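Local coordinates for protein endo-1,4-beta-xylanase (Bacteroides thetaiotaomicron VPI-5482, PDB 3KST) that probably hydrolyses glycosidic bonds in xylan-type plant polysaccharides, as a calcium-binding member of glycosyl hydrolase family 43, at residues 129-134 against 141-146; 153-158 against 171-176; 121-126 against 164-169; 78-83 against 99-104. All coordinates share one frame; numbering follows the deposited sequence.

Overall arrangement
The chain folds into the five-bladed beta-propeller known for glycosyl hydrolase family 43. Contact 4 comes first along the chain, in a blade of strands 80-87, 92-99 and 102-108. Contacts 1 and 2 share the next blade, whose strand order is 129-135, 141-148, 152-158 and 172-175. Their centres lie about 9 Å apart. Contact 3 joins two loops, and contact 1 is nested inside the span it closes. The segments of contacts 2 and 3 alternate along the chain. Contacts 2 and 4 are farthest apart, with centres about 17 Å from each other. Contacts 1 and 4 bring neighbouring blades together at the calcium ion and the predicted active site, where Ser-132 is bonded to Glu-83.

Contact 1: 129-134 against 141-146; sequences IDTSLF and PYLYFV
Ser-132 and Tyr-144 form the tight middle of this antiparallel pair. Tyr-144 N bonds Ser-132 O at 2.8 Å, almost straight at 171°. The same oxygen lies in the plane of the Tyr-144 ring, at its edge, 3.4 Å from CD1. With CG beside the backbone N (chi1 -59°), the ring leans toward Phe-134, and Tyr-144 CE1 touches Phe-134 CB at 3.7 Å. Its hydroxyl is bonded to Pro-225 O. On the other sheet face, Leu-143 CD1 lies 3.6 Å from Ser-132 O. The Leu-143 side chain crosses that of Thr-131, with Leu-143 CD2 4.0 Å from Thr-131 CG2. Cutting Leu-143 back to alanine removes both methyls and would probably open a gap beside Thr-131. The far end is more open in its side chains, though its backbone bonds stay short. Leu-133 and Phe-134 are partly exposed there, and the side chains of Phe-134 and Tyr-142 lie side by side. At the buried end a beta bulge at Asp-130 and Thr-131 shifts the register by one. Asp-130 OD2 takes the N-H of Gly-191, while Ser-132 OG is bonded to the calcium ligand Glu-83. Asp-130 is predicted to tune the predicted proton donor Glu-190. This is an inner blade hairpin of a family 43 beta-propeller, with its first strand at the predicted catalytic centre.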
# COMPACT_ATOMS: atom_id res chain seq x y z
N ILE A 129 -10.77 -5.01 0.83
CA ILE A 129 -9.39 -5.00 1.24
C ILE A 129 -8.59 -3.85 0.61
O ILE A 129 -9.11 -3.07 -0.22
CB ILE A 129 -8.71 -6.35 0.86
CG1 ILE A 129 -8.79 -6.60 -0.66
CG2 ILE A 129 -9.33 -7.52 1.66
CD1 ILE A 129 -8.07 -7.85 -1.11
N ASP A 130 -7.32 -3.75 1.01
CA ASP A 130 -6.35 -2.85 0.37
C ASP A 130 -6.66 -1.33 0.46
O ASP A 130 -6.48 -0.57 -0.49
CB ASP A 130 -6.05 -3.29 -1.08
CG ASP A 130 -5.45 -4.66 -1.18
OD1 ASP A 130 -5.37 -5.36 -0.16
OD2 ASP A 130 -4.99 -5.02 -2.29
N THR A 131 -7.08 -0.92 1.65
CA THR A 131 -7.32 0.48 1.95
C THR A 131 -6.12 1.38 1.61
O THR A 131 -4.97 1.04 1.88
CB THR A 131 -7.54 0.70 3.45
OG1 THR A 131 -6.46 0.10 4.19
CG2 THR A 131 -8.85 0.13 3.92
N SER A 132 -6.41 2.53 1.02
CA SER A 132 -5.41 3.58 0.83
C SER A 132 -6.16 4.90 0.91
O SER A 132 -7.12 5.08 0.17
CB SER A 132 -4.67 3.48 -0.50
OG SER A 132 -3.59 4.39 -0.49
N LEU A 133 -5.72 5.76 1.85
CA LEU A 133 -6.32 7.07 2.09
C LEU A 133 -5.63 8.18 1.29
O LEU A 133 -4.40 8.21 1.12
CB LEU A 133 -6.24 7.45 3.58
CG LEU A 133 -6.83 8.78 4.08
CD1 LEU A 133 -8.38 8.81 3.99
CD2 LEU A 133 -6.38 8.99 5.50
N PHE A 134 -6.45 9.12 0.85
CA PHE A 134 -5.99 10.34 0.18
C PHE A 134 -6.82 11.53 0.68
O PHE A 134 -8.04 11.50 0.61
CB PHE A 134 -6.17 10.23 -1.31
CG PHE A 134 -5.86 11.52 -2.03
CD1 PHE A 134 -4.57 12.03 -2.03
CD2 PHE A 134 -6.88 12.24 -2.67
CE1 PHE A 134 -4.27 13.24 -2.68
CE2 PHE A 134 -6.62 13.44 -3.32
CZ PHE A 134 -5.31 13.95 -3.33
N PRO A 141 -11.46 13.89 2.62
CA PRO A 141 -10.80 12.57 2.67
C PRO A 141 -11.43 11.58 1.70
O PRO A 141 -12.66 11.52 1.61
CB PRO A 141 -11.05 12.13 4.12
CG PRO A 141 -12.34 12.75 4.48
CD PRO A 141 -12.37 14.07 3.78
N TYR A 142 -10.60 10.81 0.98
CA TYR A 142 -11.06 9.74 0.07
C TYR A 142 -10.37 8.44 0.46
O TYR A 142 -9.16 8.46 0.75
CB TYR A 142 -10.75 10.06 -1.39
CG TYR A 142 -11.43 11.29 -1.87
CD1 TYR A 142 -12.74 11.26 -2.33
CD2 TYR A 142 -10.75 12.53 -1.86
CE1 TYR A 142 -13.38 12.43 -2.78
CE2 TYR A 142 -11.37 13.68 -2.31
CZ TYR A 142 -12.69 13.64 -2.75
OH TYR A 142 -13.26 14.80 -3.19
N LEU A 143 -11.11 7.33 0.46
CA LEU A 143 -10.56 5.99 0.71
C LEU A 143 -10.74 5.15 -0.54
O LEU A 143 -11.88 5.00 -1.06
CB LEU A 143 -11.22 5.29 1.92
CG LEU A 143 -10.50 4.02 2.41
CD1 LEU A 143 -9.17 4.41 3.00
CD2 LEU A 143 -11.31 3.26 3.50
N TYR A 144 -9.62 4.61 -1.02
CA TYR A 144 -9.54 3.69 -2.14
C TYR A 144 -9.43 2.30 -1.51
O TYR A 144 -8.76 2.14 -0.50
CB TYR A 144 -8.34 4.00 -3.05
CG TYR A 144 -8.47 5.40 -3.58
CD1 TYR A 144 -8.07 6.49 -2.81
CD2 TYR A 144 -9.07 5.65 -4.82
CE1 TYR A 144 -8.27 7.81 -3.25
CE2 TYR A 144 -9.25 6.98 -5.28
CZ TYR A 144 -8.84 8.04 -4.49
OH TYR A 144 -9.00 9.34 -4.90
N PHE A 145 -10.14 1.34 -2.08
CA PHE A 145 -10.21 -0.02 -1.55
C PHE A 145 -10.78 -0.92 -2.63
O PHE A 145 -11.35 -0.41 -3.61
CB PHE A 145 -11.06 -0.07 -0.27
CG PHE A 145 -12.44 0.50 -0.43
CD1 PHE A 145 -12.66 1.88 -0.24
CD2 PHE A 145 -13.53 -0.32 -0.72
CE1 PHE A 145 -13.92 2.42 -0.38
CE2 PHE A 145 -14.81 0.24 -0.86
CZ PHE A 145 -14.99 1.61 -0.67
N VAL A 146 -10.62 -2.22 -2.45
CA VAL A 146 -11.08 -3.25 -3.39
C VAL A 146 -12.40 -3.82 -2.95
O VAL A 146 -12.54 -4.19 -1.78
CB VAL A 146 -10.09 -4.45 -3.43
CG1 VAL A 146 -10.71 -5.70 -4.14
CG2 VAL A 146 -8.76 -4.02 -4.08

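Contact 2: 153-158 against 171-176; sequences VIWVAQ and LNQCIK
Leu-171 starts the run against Trp-155 and Ala-157. Its CD2 methyl lies 3.9 Å from Trp-155 CE3 and also touches Ala-157 CB. Asn-172 follows, in a hydrogen-bonded pair with Val-156. Its carbonyl oxygen also sits 3.2 Å from Trp-155 CE3, so one backbone group meets both the strand and the indole. Asn-172 CB rests on Val-156 CG1, while its ND2 is bonded to Thr-170 O. Gln-173 then passes over the indole. Its CB stands 3.8 Å from the centroid of the Trp-155 six-membered ring, only 9° off the normal, a CH-pi contact. The Gln-173 amide is turned 82° to the indole, and its OE1 lies 3.6 Å from Trp-155 CZ2. The indole is also held through its NE1 by Thr-149 OG1, and it has a cation-pi partner in Arg-147.

At the next step comes a classic beta bulge, in the outermost strand of this four-stranded propeller blade. Cys-174 and Ile-175 both face Ile-154, and Ile-154 O accepts from both. Cys-174 N approaches Ile-154 O at 2.8 Å, and the bond from Ile-175 N is longer. Cys-174 CB points toward the partner strand at the bulge. With SG beside its own backbone N (chi1 -50°), the sulfur reaches Val-156 CG1 at 3.6 Å. Ile-175 O accepts from Ile-154 N at 3.0 Å and is also touched by Val-153 CG1. Last, Lys-176 CB lies beside Val-153 CG2 at 3.7 Å, and its NZ forms a salt bridge with Asp-150.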
# COMPACT_ATOMS: atom_id res chain seq x y z
N VAL A 153 -11.92 -5.33 -7.83
CA VAL A 153 -12.07 -4.00 -8.45
C VAL A 153 -11.80 -2.90 -7.44
O VAL A 153 -12.28 -2.95 -6.30
CB VAL A 153 -13.48 -3.85 -9.05
CG1 VAL A 153 -13.67 -2.47 -9.72
CG2 VAL A 153 -13.68 -4.95 -10.06
N ILE A 154 -11.00 -1.91 -7.84
CA ILE A 154 -10.69 -0.77 -7.02
C ILE A 154 -11.84 0.25 -7.09
O ILE A 154 -12.20 0.73 -8.17
CB ILE A 154 -9.36 -0.10 -7.43
CG1 ILE A 154 -8.22 -1.12 -7.23
CG2 ILE A 154 -9.13 1.17 -6.55
CD1 ILE A 154 -6.83 -0.64 -7.70
N TRP A 155 -12.39 0.53 -5.93
CA TRP A 155 -13.46 1.52 -5.71
C TRP A 155 -12.93 2.68 -4.89
O TRP A 155 -11.85 2.62 -4.30
CB TRP A 155 -14.63 0.85 -4.97
CG TRP A 155 -15.45 -0.02 -5.86
CD1 TRP A 155 -15.12 -1.25 -6.33
CD2 TRP A 155 -16.70 0.31 -6.42
NE1 TRP A 155 -16.12 -1.74 -7.13
CE2 TRP A 155 -17.11 -0.80 -7.20
CE3 TRP A 155 -17.55 1.41 -6.31
CZ2 TRP A 155 -18.34 -0.82 -7.89
CZ3 TRP A 155 -18.75 1.40 -7.00
CH2 TRP A 155 -19.11 0.30 -7.81
N VAL A 156 -13.68 3.77 -4.85
CA VAL A 156 -13.38 4.89 -3.99
C VAL A 156 -14.69 5.40 -3.40
O VAL A 156 -15.76 5.19 -4.02
CB VAL A 156 -12.67 6.03 -4.77
CG1 VAL A 156 -13.63 6.59 -5.88
CG2 VAL A 156 -12.15 7.15 -3.81
N ALA A 157 -14.59 5.98 -2.20
CA ALA A 157 -15.70 6.69 -1.56
C ALA A 157 -15.12 7.78 -0.67
O ALA A 157 -14.04 7.64 -0.17
CB ALA A 157 -16.53 5.75 -0.72
N GLN A 158 -15.86 8.86 -0.50
CA GLN A 158 -15.46 9.92 0.42
C GLN A 158 -15.65 9.38 1.84
O GLN A 158 -16.60 8.61 2.08
CB GLN A 158 -16.35 11.15 0.21
CG GLN A 158 -16.00 12.35 1.03
CD GLN A 158 -17.04 13.46 0.92
OE1 GLN A 158 -17.81 13.51 -0.04
NE2 GLN A 158 -17.05 14.36 1.91
N LEU A 171 -19.83 6.29 -3.44
CA LEU A 171 -19.17 5.14 -4.11
C LEU A 171 -19.02 5.35 -5.61
O LEU A 171 -19.98 5.76 -6.29
CB LEU A 171 -19.87 3.80 -3.86
CG LEU A 171 -19.57 3.16 -2.52
CD1 LEU A 171 -20.63 2.16 -2.11
CD2 LEU A 171 -18.13 2.49 -2.58
N ASN A 172 -17.80 5.14 -6.09
CA ASN A 172 -17.42 5.22 -7.50
C ASN A 172 -16.46 4.10 -7.86
O ASN A 172 -15.55 3.78 -7.07
CB ASN A 172 -16.74 6.56 -7.80
CG ASN A 172 -17.72 7.66 -8.12
OD1 ASN A 172 -18.14 7.80 -9.27
ND2 ASN A 172 -18.03 8.49 -7.13
N GLN A 173 -16.63 3.55 -9.05
CA GLN A 173 -15.78 2.49 -9.55
C GLN A 173 -14.57 3.08 -10.29
O GLN A 173 -14.74 3.86 -11.26
CB GLN A 173 -16.56 1.54 -10.45
CG GLN A 173 -15.66 0.47 -11.05
CD GLN A 173 -16.43 -0.53 -11.83
OE1 GLN A 173 -17.27 -1.22 -11.28
NE2 GLN A 173 -16.12 -0.65 -13.13
N CYS A 174 -13.36 2.64 -9.90
CA CYS A 174 -12.12 3.18 -10.46
C CYS A 174 -11.46 2.31 -11.56
O CYS A 174 -11.36 2.74 -12.70
CB CYS A 174 -11.06 3.47 -9.37
SG CYS A 174 -11.67 4.46 -7.94
N ILE A 175 -11.00 1.12 -11.18
CA ILE A 175 -10.20 0.26 -12.06
C ILE A 175 -10.53 -1.24 -11.91
O ILE A 175 -10.65 -1.75 -10.80
CB ILE A 175 -8.68 0.43 -11.71
CG1 ILE A 175 -8.17 1.87 -11.88
CG2 ILE A 175 -7.83 -0.53 -12.52
CD1 ILE A 175 -8.26 2.37 -13.26
N LYS A 176 -10.74 -1.92 -13.04
CA LYS A 176 -10.86 -3.38 -13.08
C LYS A 176 -9.83 -3.95 -14.06
O LYS A 176 -9.29 -3.21 -14.89
CB LYS A 176 -12.30 -3.85 -13.31
CG LYS A 176 -13.02 -3.48 -14.56
CD LYS A 176 -14.49 -3.83 -14.34
CE LYS A 176 -15.24 -4.18 -15.57
NZ LYS A 176 -16.69 -4.24 -15.20

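Contact 3: 121-126 against 164-169; sequences QPIWSE and MSIKTE
Trp-124 takes the CD1 methyl of Ile-166 over one face of its indole. That carbon stands 3.9 Å from the centroid of the six-membered ring, 17° off the normal, a CH-pi contact. Ile-166 CG1 lies between its backbone N and carbonyl carbon (chi1 58°), which carries CD1 up to the ring. Thr-168 adds its methyl, with CG2 3.9 Å from Trp-124 CE3. Beside the ring, Ile-123 CG2 meets Ile-166 CG2 at 3.9 Å and also covers the backbone of Met-164 and Ser-165. A leucine in place of Trp-124 would probably leave the methyls of Ile-166 and Thr-168 without the flat surface they pack on.

These are two irregular loops of the propeller. Residues 121-126 link one blade to the next, and 164-169 join the last two strands of that next blade. No direct hydrogen bond spans them; water does so. One water donates to Ile-123 O and accepts from Ile-166 N at 2.8 Å. A second donates to Ile-123 O at 2.7 Å, and also to Met-164 O, while accepting from Ser-165 OG at 2.8 Å.

Farther out, Glu-126 CB covers the opposite face of the indole, and Trp-124 NE1 is bonded to Ser-128 OG. The Glu-126 carboxylate forms a salt bridge with Arg-147. Phe-145 of strand 141-148 packs on both Trp-124 and Ile-166.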
# COMPACT_ATOMS: atom_id res chain seq x y z
N GLN A 121 -14.62 -3.09 15.20
CA GLN A 121 -15.46 -3.27 14.02
C GLN A 121 -14.82 -2.64 12.81
O GLN A 121 -14.02 -1.72 12.92
CB GLN A 121 -16.82 -2.63 14.27
CG GLN A 121 -17.68 -3.39 15.28
CD GLN A 121 -18.00 -4.82 14.84
OE1 GLN A 121 -18.30 -5.06 13.67
NE2 GLN A 121 -17.92 -5.75 15.77
N PRO A 122 -15.20 -3.13 11.62
CA PRO A 122 -14.67 -2.54 10.40
C PRO A 122 -15.40 -1.23 10.06
O PRO A 122 -16.37 -0.84 10.74
CB PRO A 122 -14.95 -3.63 9.37
CG PRO A 122 -16.15 -4.25 9.83
CD PRO A 122 -16.14 -4.22 11.32
N ILE A 123 -14.92 -0.56 9.02
CA ILE A 123 -15.45 0.74 8.53
C ILE A 123 -16.89 0.54 8.00
O ILE A 123 -17.77 1.35 8.30
CB ILE A 123 -14.47 1.31 7.43
CG1 ILE A 123 -13.13 1.71 8.06
CG2 ILE A 123 -15.04 2.48 6.65
CD1 ILE A 123 -11.98 1.68 7.03
N TRP A 124 -17.10 -0.53 7.24
CA TRP A 124 -18.42 -0.93 6.72
C TRP A 124 -18.50 -2.47 6.65
O TRP A 124 -17.48 -3.16 6.78
CB TRP A 124 -18.71 -0.21 5.39
CG TRP A 124 -18.03 -0.77 4.17
CD1 TRP A 124 -16.74 -1.27 4.07
CD2 TRP A 124 -18.54 -0.76 2.84
NE1 TRP A 124 -16.48 -1.65 2.79
CE2 TRP A 124 -17.56 -1.33 2.00
CE3 TRP A 124 -19.77 -0.38 2.28
CZ2 TRP A 124 -17.77 -1.50 0.62
CZ3 TRP A 124 -19.97 -0.54 0.91
CH2 TRP A 124 -18.97 -1.11 0.10
N SER A 125 -19.69 -2.99 6.38
CA SER A 125 -19.94 -4.44 6.42
C SER A 125 -19.54 -5.30 5.23
O SER A 125 -19.33 -6.51 5.41
CB SER A 125 -21.42 -4.70 6.74
OG SER A 125 -22.26 -4.21 5.71
N GLU A 126 -19.47 -4.71 4.03
CA GLU A 126 -19.11 -5.49 2.83
C GLU A 126 -17.64 -5.84 2.83
O GLU A 126 -16.82 -4.97 3.11
CB GLU A 126 -19.38 -4.72 1.53
CG GLU A 126 -19.21 -5.58 0.26
CD GLU A 126 -19.61 -4.86 -1.02
OE1 GLU A 126 -20.71 -4.25 -1.06
OE2 GLU A 126 -18.84 -4.88 -2.01
N MSE A 164 -13.59 7.36 10.08
CA MSE A 164 -14.06 6.11 10.65
C MSE A 164 -15.11 5.42 9.74
O MSE A 164 -15.37 4.25 9.88
CB MSE A 164 -14.67 6.43 12.03
CG MSE A 164 -14.56 5.34 13.05
SE MSE A 164 -12.79 5.20 13.88
CE MSE A 164 -11.73 6.21 12.61
N SER A 165 -15.73 6.19 8.85
CA SER A 165 -16.78 5.66 7.97
C SER A 165 -16.63 6.20 6.56
O SER A 165 -16.03 7.27 6.37
CB SER A 165 -18.15 6.13 8.46
OG SER A 165 -18.40 5.80 9.81
N ILE A 166 -17.18 5.46 5.61
CA ILE A 166 -17.29 5.94 4.22
C ILE A 166 -18.71 6.44 3.98
O ILE A 166 -19.65 5.97 4.62
CB ILE A 166 -16.91 4.89 3.15
CG1 ILE A 166 -17.73 3.60 3.21
CG2 ILE A 166 -15.43 4.51 3.29
CD1 ILE A 166 -17.60 2.80 1.89
N LYS A 167 -18.84 7.40 3.07
CA LYS A 167 -20.14 7.93 2.66
C LYS A 167 -20.51 7.07 1.47
O LYS A 167 -20.05 7.33 0.37
CB LYS A 167 -20.02 9.41 2.28
CG LYS A 167 -19.66 10.28 3.44
CD LYS A 167 -19.79 11.75 3.05
CE LYS A 167 -19.67 12.64 4.23
NZ LYS A 167 -20.22 13.99 3.90
N THR A 168 -21.36 6.06 1.71
CA THR A 168 -21.72 5.10 0.64
C THR A 168 -22.37 5.68 -0.60
O THR A 168 -22.21 5.13 -1.69
CB THR A 168 -22.47 3.86 1.14
OG1 THR A 168 -23.69 4.23 1.80
CG2 THR A 168 -21.60 3.08 2.15
N GLU A 169 -23.08 6.81 -0.45
CA GLU A 169 -23.64 7.51 -1.61
C GLU A 169 -22.57 8.10 -2.56
O GLU A 169 -22.90 8.47 -3.68
CB GLU A 169 -24.61 8.63 -1.17
CG GLU A 169 -24.03 9.96 -0.61
CD GLU A 169 -23.45 9.91 0.80
OE1 GLU A 169 -23.59 8.89 1.53
OE2 GLU A 169 -22.85 10.94 1.17
O HOH W 1 -18.92 3.45 6.50
O HOH W 2 -18.09 3.09 10.38

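Contact 4: 78-83 against 99-104; sequences GFWAPE and AEEHIC. With CA (calcium ion), chain C.
Phe-79 holds its CG beside the backbone N (chi1 -71°), and the ring then presents a face to Ala-99. Ala-99 CB stands 4.1 Å from the ring centroid, a CH-pi contact offset toward the rim. Trp-80 has the same kind of first torsion, and its CZ3 reaches Glu-101 CG at 3.9 Å. The indole and the Glu-101 carboxylate are turned 82° apart. A water joins the two backbones: it donates to Gly-78 O at 2.7 Å and accepts from Glu-101 N. Both Gly-78 O and this water lie over one face of the indole. Gly-78 has positive phi and lies close against Glu-100, where there is little space for a side chain. A type I' turn from Ala-99 to His-102 shapes the second segment. His-102 ND1 donates a hydrogen bond to Glu-100 O at 2.8 Å, from above the carbonyl plane. Beyond the touching residues, Glu-83 OE2 binds the calcium ion at 2.3 Å. Five waters and His-251 complete the shell, and two of the waters donate to Ala-81 O and Pro-82 O. Strand 92-99 lies between strands 80-87 and 102-108 in this blade. Trp-80 also packs on Thr-41 of strand 35-41 and on Ile-129 of strand 129-135, in the blades to either side.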
# COMPACT_ATOMS: atom_id res chain seq x y z
N GLY A 78 -6.02 -12.87 8.51
CA GLY A 78 -6.04 -11.98 7.36
C GLY A 78 -5.67 -10.51 7.60
O GLY A 78 -6.28 -9.62 7.01
N PHE A 79 -4.70 -10.26 8.49
CA PHE A 79 -4.18 -8.88 8.68
C PHE A 79 -3.27 -8.55 7.50
O PHE A 79 -2.10 -8.99 7.45
CB PHE A 79 -3.49 -8.72 10.01
CG PHE A 79 -4.46 -8.73 11.15
CD1 PHE A 79 -4.98 -7.54 11.60
CD2 PHE A 79 -4.96 -9.94 11.64
CE1 PHE A 79 -5.91 -7.54 12.66
CE2 PHE A 79 -5.89 -9.96 12.68
CZ PHE A 79 -6.37 -8.76 13.19
N TRP A 80 -3.83 -7.82 6.52
CA TRP A 80 -3.14 -7.47 5.26
C TRP A 80 -3.09 -5.97 4.93
O TRP A 80 -3.98 -5.19 5.30
CB TRP A 80 -3.83 -8.11 4.05
CG TRP A 80 -4.14 -9.57 4.14
CD1 TRP A 80 -3.44 -10.53 4.80
CD2 TRP A 80 -5.22 -10.23 3.49
NE1 TRP A 80 -4.03 -11.75 4.63
CE2 TRP A 80 -5.13 -11.60 3.82
CE3 TRP A 80 -6.27 -9.80 2.66
CZ2 TRP A 80 -6.06 -12.56 3.36
CZ3 TRP A 80 -7.20 -10.75 2.21
CH2 TRP A 80 -7.08 -12.11 2.56
N ALA A 81 -2.07 -5.61 4.15
CA ALA A 81 -2.01 -4.32 3.45
C ALA A 81 -2.23 -3.06 4.32
O ALA A 81 -3.07 -2.21 4.00
CB ALA A 81 -3.00 -4.37 2.24
N PRO A 82 -1.43 -2.91 5.39
CA PRO A 82 -1.53 -1.74 6.23
C PRO A 82 -0.95 -0.48 5.57
O PRO A 82 -0.04 -0.59 4.74
CB PRO A 82 -0.70 -2.13 7.45
CG PRO A 82 0.40 -2.97 6.86
CD PRO A 82 -0.25 -3.74 5.77
N GLU A 83 -1.54 0.67 5.85
CA GLU A 83 -0.95 1.99 5.50
C GLU A 83 -1.12 2.84 6.75
O GLU A 83 -2.14 2.72 7.43
CB GLU A 83 -1.60 2.64 4.28
CG GLU A 83 -1.53 1.75 3.00
CD GLU A 83 -1.77 2.45 1.66
OE1 GLU A 83 -2.05 3.69 1.56
OE2 GLU A 83 -1.62 1.73 0.62
N ALA A 99 -8.63 -6.92 7.62
CA ALA A 99 -8.65 -7.99 8.62
C ALA A 99 -9.88 -8.84 8.31
O ALA A 99 -10.96 -8.29 8.17
CB ALA A 99 -8.67 -7.42 10.07
N GLU A 100 -9.72 -10.16 8.15
CA GLU A 100 -10.80 -11.08 7.72
C GLU A 100 -11.58 -10.59 6.48
O GLU A 100 -12.81 -10.73 6.40
CB GLU A 100 -11.78 -11.39 8.86
CG GLU A 100 -11.17 -11.85 10.16
CD GLU A 100 -12.12 -12.60 11.09
OE1 GLU A 100 -13.31 -12.80 10.75
OE2 GLU A 100 -11.65 -13.00 12.18
N GLU A 101 -10.85 -10.02 5.51
CA GLU A 101 -11.40 -9.49 4.27
C GLU A 101 -12.39 -8.32 4.48
O GLU A 101 -13.31 -8.16 3.67
CB GLU A 101 -12.00 -10.62 3.38
CG GLU A 101 -10.91 -11.58 2.87
CD GLU A 101 -11.43 -12.82 2.20
OE1 GLU A 101 -12.28 -13.53 2.79
OE2 GLU A 101 -10.95 -13.11 1.08
N HIS A 102 -12.19 -7.53 5.53
CA HIS A 102 -12.96 -6.29 5.78
C HIS A 102 -11.95 -5.19 6.02
O HIS A 102 -10.82 -5.46 6.46
CB HIS A 102 -13.93 -6.44 6.96
CG HIS A 102 -15.02 -7.41 6.70
ND1 HIS A 102 -14.84 -8.77 6.75
CD2 HIS A 102 -16.31 -7.22 6.31
CE1 HIS A 102 -15.97 -9.38 6.44
NE2 HIS A 102 -16.88 -8.46 6.17
N ILE A 103 -12.35 -3.95 5.73
CA ILE A 103 -11.46 -2.79 5.92
C ILE A 103 -11.70 -2.14 7.27
O ILE A 103 -12.86 -1.97 7.68
CB ILE A 103 -11.54 -1.79 4.78
CG1 ILE A 103 -12.97 -1.28 4.52
CG2 ILE A 103 -11.03 -2.48 3.50
CD1 ILE A 103 -13.04 -0.14 3.52
N CYS A 104 -10.61 -1.73 7.90
CA CYS A 104 -10.58 -1.24 9.27
C CYS A 104 -9.62 -0.10 9.48
O CYS A 104 -8.66 0.08 8.72
CB CYS A 104 -10.10 -2.38 10.18
SG CYS A 104 -11.06 -3.88 10.19
CA CA C . -1.37 -0.53 0.13
O HOH W 3 -8.17 -9.43 5.04
O HOH W 4 -3.28 -1.06 1.63
O HOH W 5 -0.39 -1.73 2.16
O HOH W 6 1.07 -0.25 -0.17
O HOH W 7 -0.78 0.17 -2.31
O HOH W 8 -3.53 -0.34 -1.23